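Local coordinates for DUF952 domain-containing protein (Caulobacter vibrioides, PDB 2O0Q) that is of unknown function but belongs to the DUF952 family, placed in the ADP-ribosyl clan of protein families, at residues Q41-E44 with T45-K48. Residues are numbered along the deposited sequence; the frame is centred on the assembly and turned at random.
Sequences QAQE and TAAK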
ATOM      1  N   GLN A  41       1.660   9.412   5.602  1.00 20.19           N
ATOM      2  CA  GLN A  41       0.688   9.691   4.546  1.00 17.21           C
ATOM      3  C   GLN A  41      -0.346   8.569   4.383  1.00 16.57           C
ATOM      4  O   GLN A  41      -1.395   8.764   3.763  1.00 13.88           O
ATOM      5  CB  GLN A  41       1.441   9.894   3.221  1.00 20.33           C
ATOM      6  CG  GLN A  41       2.928  10.203   3.423  1.00 25.76           C
ATOM      7  CD  GLN A  41       3.768  10.058   2.162  1.00 28.19           C
ATOM      8  OE1 GLN A  41       3.654   9.074   1.412  1.00 24.74           O
ATOM      9  NE2 GLN A  41       4.640  11.031   1.936  1.00 30.69           N
ATOM     10  N   ALA A  42      -0.049   7.406   4.958  1.00 15.93           N
ATOM     11  CA  ALA A  42      -0.915   6.230   4.854  1.00 14.33           C
ATOM     12  C   ALA A  42      -2.375   6.403   5.263  1.00 13.97           C
ATOM     13  O   ALA A  42      -3.275   5.972   4.543  1.00 10.39           O
ATOM     14  CB  ALA A  42      -0.306   5.074   5.638  1.00 14.65           C
ATOM     15  N   GLN A  43      -2.623   7.006   6.422  1.00 12.47           N
ATOM     16  CA  GLN A  43      -3.999   7.180   6.864  1.00 14.31           C
ATOM     17  C   GLN A  43      -4.805   8.046   5.894  1.00 15.67           C
ATOM     18  O   GLN A  43      -5.969   7.757   5.619  1.00 15.76           O
ATOM     19  CB  GLN A  43      -4.038   7.785   8.267  1.00 15.26           C
ATOM     20  CG  GLN A  43      -5.435   7.861   8.870  1.00 17.07           C
ATOM     21  CD  GLN A  43      -6.106   6.502   8.989  1.00 14.66           C
ATOM     22  OE1 GLN A  43      -7.100   6.223   8.307  1.00 17.14           O
ATOM     23  NE2 GLN A  43      -5.569   5.651   9.849  1.00 12.71           N
ATOM     24  N   GLU A  44      -4.193   9.107   5.371  1.00 15.00           N
ATOM     25  CA  GLU A  44      -4.901   9.979   4.437  1.00 15.65           C
ATOM     26  C   GLU A  44      -5.216   9.206   3.159  1.00 14.22           C
ATOM     27  O   GLU A  44      -6.291   9.366   2.574  1.00 14.12           O
ATOM     28  CB  GLU A  44      -4.075  11.230   4.100  1.00 17.74           C
ATOM     29  CG  GLU A  44      -4.910  12.314   3.397  1.00 20.96           C
ATOM     30  CD  GLU A  44      -4.156  13.614   3.154  1.00 23.85           C
ATOM     31  OE1 GLU A  44      -3.532  14.137   4.100  1.00 21.84           O
ATOM     32  OE2 GLU A  44      -4.200  14.126   2.013  1.00 25.07           O
ATOM     33  N   THR A  45      -4.279   8.366   2.728  1.00 13.64           N
ATOM     34  CA  THR A  45      -4.492   7.559   1.526  1.00 13.16           C
ATOM     35  C   THR A  45      -5.684   6.628   1.753  1.00 13.78           C
ATOM     36  O   THR A  45      -6.533   6.453   0.874  1.00 12.91           O
ATOM     37  CB  THR A  45      -3.237   6.712   1.201  1.00 14.02           C
ATOM     38  OG1 THR A  45      -2.154   7.584   0.856  1.00 16.55           O
ATOM     39  CG2 THR A  45      -3.504   5.762   0.028  1.00 13.42           C
ATOM     40  N   ALA A  46      -5.748   6.038   2.943  1.00 11.90           N
ATOM     41  CA  ALA A  46      -6.840   5.130   3.274  1.00 12.38           C
ATOM     42  C   ALA A  46      -8.174   5.873   3.247  1.00 12.59           C
ATOM     43  O   ALA A  46      -9.155   5.399   2.677  1.00 12.00           O
ATOM     44  CB  ALA A  46      -6.601   4.501   4.662  1.00 11.64           C
ATOM     45  N   ALA A  47      -8.201   7.053   3.854  1.00 11.02           N
ATOM     46  CA  ALA A  47      -9.414   7.856   3.916  1.00 11.91           C
ATOM     47  C   ALA A  47      -9.847   8.350   2.545  1.00 13.19           C
ATOM     48  O   ALA A  47     -11.031   8.501   2.272  1.00 12.43           O
ATOM     49  CB  ALA A  47      -9.194   9.047   4.836  1.00 12.05           C
ATOM     50  N   LYS A  48      -8.878   8.602   1.681  1.00 14.40           N
ATOM     51  CA  LYS A  48      -9.180   9.120   0.360  1.00 16.45           C
ATOM     52  C   LYS A  48      -9.739   8.115  -0.652  1.00 16.87           C
ATOM     53  O   LYS A  48     -10.742   8.401  -1.313  1.00 13.35           O
ATOM     54  CB  LYS A  48      -7.926   9.789  -0.209  1.00 20.07           C
ATOM     55  CG  LYS A  48      -8.159  10.605  -1.463  1.00 25.37           C
ATOM     56  CD  LYS A  48      -6.864  11.259  -1.915  1.00 28.12           C
ATOM     57  CE  LYS A  48      -7.078  12.128  -3.137  1.00 25.54           C
ATOM     58  NZ  LYS A  48      -5.774  12.602  -3.700  1.00 24.15           N
TER
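Thr-45 OG1 is hydrogen-bonded to Ser-37 OG and to Arg-76 NH2, and one helical turn back it lies 3.2 Å from Gln-41 O. The hydroxyl sits off the oxygen end of that carbonyl, out of its plane, because OG1 is set beside its own backbone N (chi1 -66°) and so turned back toward Gln-41. The same carbonyl oxygen takes a hydrogen bond from the backbone N of Thr-45, 3.1 Å away, while the helical backbone places Thr-45 CB 3.4 Å from Ala-42 O. Three further i to i+4 bonds continue the α-helical bonding through 41-48: Ala-46 N to Ala-42 O, Ala-47 N to Gln-43 O and Lys-48 N to Glu-44 O. The last is the shortest at 2.8 Å, though bent to 142° at the hydrogen, and Lys-48 CB packs 3.3 Å from the same Glu-44 oxygen. Glu-44 and Lys-48 project from neighbouring turns without pairing, OE2 and NZ being 6.1 Å apart; the carboxylate instead forms a salt bridge with Arg-76, which thus ties two successive residues of the helix. Gln-41 uses both ends of its amide, OE1 on Ala-38 N and NE2 on Arg-80 O. Within helix 39-49, which directly follows strand 34-38, Gln-41 and Thr-45 face strand 80-84 at Phe-81, whereas Ala-42 and Gln-43 meet the loop at Leu-109.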